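Local coordinates for DUF1902 domain-containing protein (Thermus thermophilus, PDB 1WV8) that is of unknown function but forms a small domain of one helix and a mixed beta-sheet, of the DUF1902 family, whose clan is that of the Met repressor-like proteins, at residues 4-9 / 22-27. Residues are numbered along the deposited sequence; the frame is centred on the assembly and turned at random.
Sequences LKVQAL and DDVPGL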
# COMPACT_ATOMS: atom_id res chain seq x y z
N LEU A 4 -3.59 -8.47 -7.77
CA LEU A 4 -2.90 -7.58 -8.70
C LEU A 4 -2.14 -6.53 -7.89
O LEU A 4 -2.75 -5.69 -7.23
CB LEU A 4 -3.90 -6.88 -9.62
CG LEU A 4 -4.74 -7.74 -10.55
CD1 LEU A 4 -5.82 -6.91 -11.21
CD2 LEU A 4 -3.83 -8.37 -11.58
N LYS A 5 -0.82 -6.60 -7.94
CA LYS A 5 0.01 -5.66 -7.22
C LYS A 5 0.19 -4.38 -8.02
O LYS A 5 0.59 -4.42 -9.18
CB LYS A 5 1.37 -6.31 -6.93
CG LYS A 5 1.25 -7.61 -6.13
CD LYS A 5 2.62 -8.20 -5.83
CE LYS A 5 2.50 -9.52 -5.10
NZ LYS A 5 3.84 -10.12 -4.79
N VAL A 6 -0.11 -3.26 -7.38
CA VAL A 6 0.02 -1.94 -8.00
C VAL A 6 0.84 -1.05 -7.07
O VAL A 6 0.53 -0.91 -5.88
CB VAL A 6 -1.35 -1.28 -8.21
CG1 VAL A 6 -1.19 0.14 -8.78
CG2 VAL A 6 -2.19 -2.13 -9.14
N GLN A 7 1.90 -0.45 -7.61
CA GLN A 7 2.72 0.43 -6.79
C GLN A 7 2.27 1.88 -6.90
O GLN A 7 1.89 2.34 -7.98
CB GLN A 7 4.19 0.35 -7.17
CG GLN A 7 4.87 -0.96 -6.84
CD GLN A 7 4.64 -2.01 -7.90
OE1 GLN A 7 4.88 -1.77 -9.08
NE2 GLN A 7 4.18 -3.19 -7.48
N ALA A 8 2.30 2.57 -5.77
CA ALA A 8 1.94 3.98 -5.72
C ALA A 8 3.27 4.65 -5.44
O ALA A 8 3.88 4.39 -4.40
CB ALA A 8 0.96 4.26 -4.60
N LEU A 9 3.72 5.47 -6.37
CA LEU A 9 4.99 6.16 -6.24
C LEU A 9 4.73 7.64 -5.97
O LEU A 9 3.96 8.28 -6.70
CB LEU A 9 5.79 5.97 -7.54
CG LEU A 9 5.79 4.51 -8.00
CD1 LEU A 9 6.13 4.42 -9.46
CD2 LEU A 9 6.76 3.72 -7.15
N ASP A 22 2.97 -4.02 -13.02
CA ASP A 22 3.49 -4.99 -13.97
C ASP A 22 2.41 -6.06 -14.23
O ASP A 22 2.52 -6.85 -15.16
CB ASP A 22 4.74 -5.65 -13.40
CG ASP A 22 5.57 -6.34 -14.46
OD1 ASP A 22 6.09 -5.64 -15.35
OD2 ASP A 22 5.70 -7.58 -14.41
N ASP A 23 1.37 -6.06 -13.39
CA ASP A 23 0.27 -7.02 -13.54
C ASP A 23 -0.92 -6.42 -14.30
O ASP A 23 -1.76 -7.15 -14.80
CB ASP A 23 -0.22 -7.52 -12.16
CG ASP A 23 0.84 -8.31 -11.39
OD1 ASP A 23 1.64 -9.02 -12.03
OD2 ASP A 23 0.85 -8.24 -10.14
N VAL A 24 -0.98 -5.10 -14.38
CA VAL A 24 -2.07 -4.42 -15.07
C VAL A 24 -1.57 -3.63 -16.28
O VAL A 24 -0.79 -2.69 -16.14
CB VAL A 24 -2.79 -3.46 -14.10
CG1 VAL A 24 -3.95 -2.79 -14.79
CG2 VAL A 24 -3.28 -4.23 -12.89
N PRO A 25 -2.03 -4.00 -17.49
CA PRO A 25 -1.65 -3.37 -18.76
C PRO A 25 -2.13 -1.94 -18.94
O PRO A 25 -3.22 -1.57 -18.49
CB PRO A 25 -2.27 -4.30 -19.80
CG PRO A 25 -2.36 -5.62 -19.10
CD PRO A 25 -2.85 -5.20 -17.74
N GLY A 26 -1.31 -1.14 -19.62
CA GLY A 26 -1.64 0.24 -19.89
C GLY A 26 -2.16 1.03 -18.71
O GLY A 26 -3.07 1.86 -18.88
N LEU A 27 -1.61 0.80 -17.53
CA LEU A 27 -2.06 1.54 -16.36
C LEU A 27 -1.31 2.87 -16.26
O LEU A 27 -0.08 2.91 -16.14
CB LEU A 27 -1.85 0.73 -15.08
CG LEU A 27 -2.20 1.47 -13.78
CD1 LEU A 27 -3.61 2.07 -13.87
CD2 LEU A 27 -2.10 0.51 -12.60
O HOH W 1 3.19 -5.19 -10.15
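With CG set beside its own backbone N (chi1 -64°), D23 turns its carboxylate to the start of segment 4-9 and takes the backbone N-H of K5; L4, likewise with CG beside N and with CD1 anti to CA (chi2 171°), sends CD1 to V24 and CD2 to D23. The K5 N to D23 OD2 bond is 3.2 Å long and fairly straight, 159° at the hydrogen, and enters on the anti lone pair of OD2, the one facing away from OD1. The same oxygen lies 3.8 Å from K5 CB. L4 CD2 rests on D23 CB at 3.8 Å, while L4 CD1 meets V24 CG2 at 4.1 Å, the two side chains crossing nearly perpendicularly. Further along, V6 CG1 touches L27 CD2 at 3.9 Å. One water bridges the segments, donating to K5 O (2.9 Å) and accepting from D22 N (3.1 Å). S21 OG hydrogen-bonds both K5 O and D23 N, so one hydroxyl joins strand and loop. The loop that leads from strand 16-20 to strand 30-31 thus packs on the start of the interior strand 3-11, the antiparallel neighbour of 16-20, whose L4 also packs on helix 34-51 and on L70 of the second subunit. With an alanine at D23 the carboxylate is gone, and the K5 N-H would probably lose its acceptor and the loop one of its ties to the strand. The carboxylate is held by a backbone amide and not by a salt bridge: K5 NZ is 6.4 Å from D23 OD2, and any attraction is probably long-range.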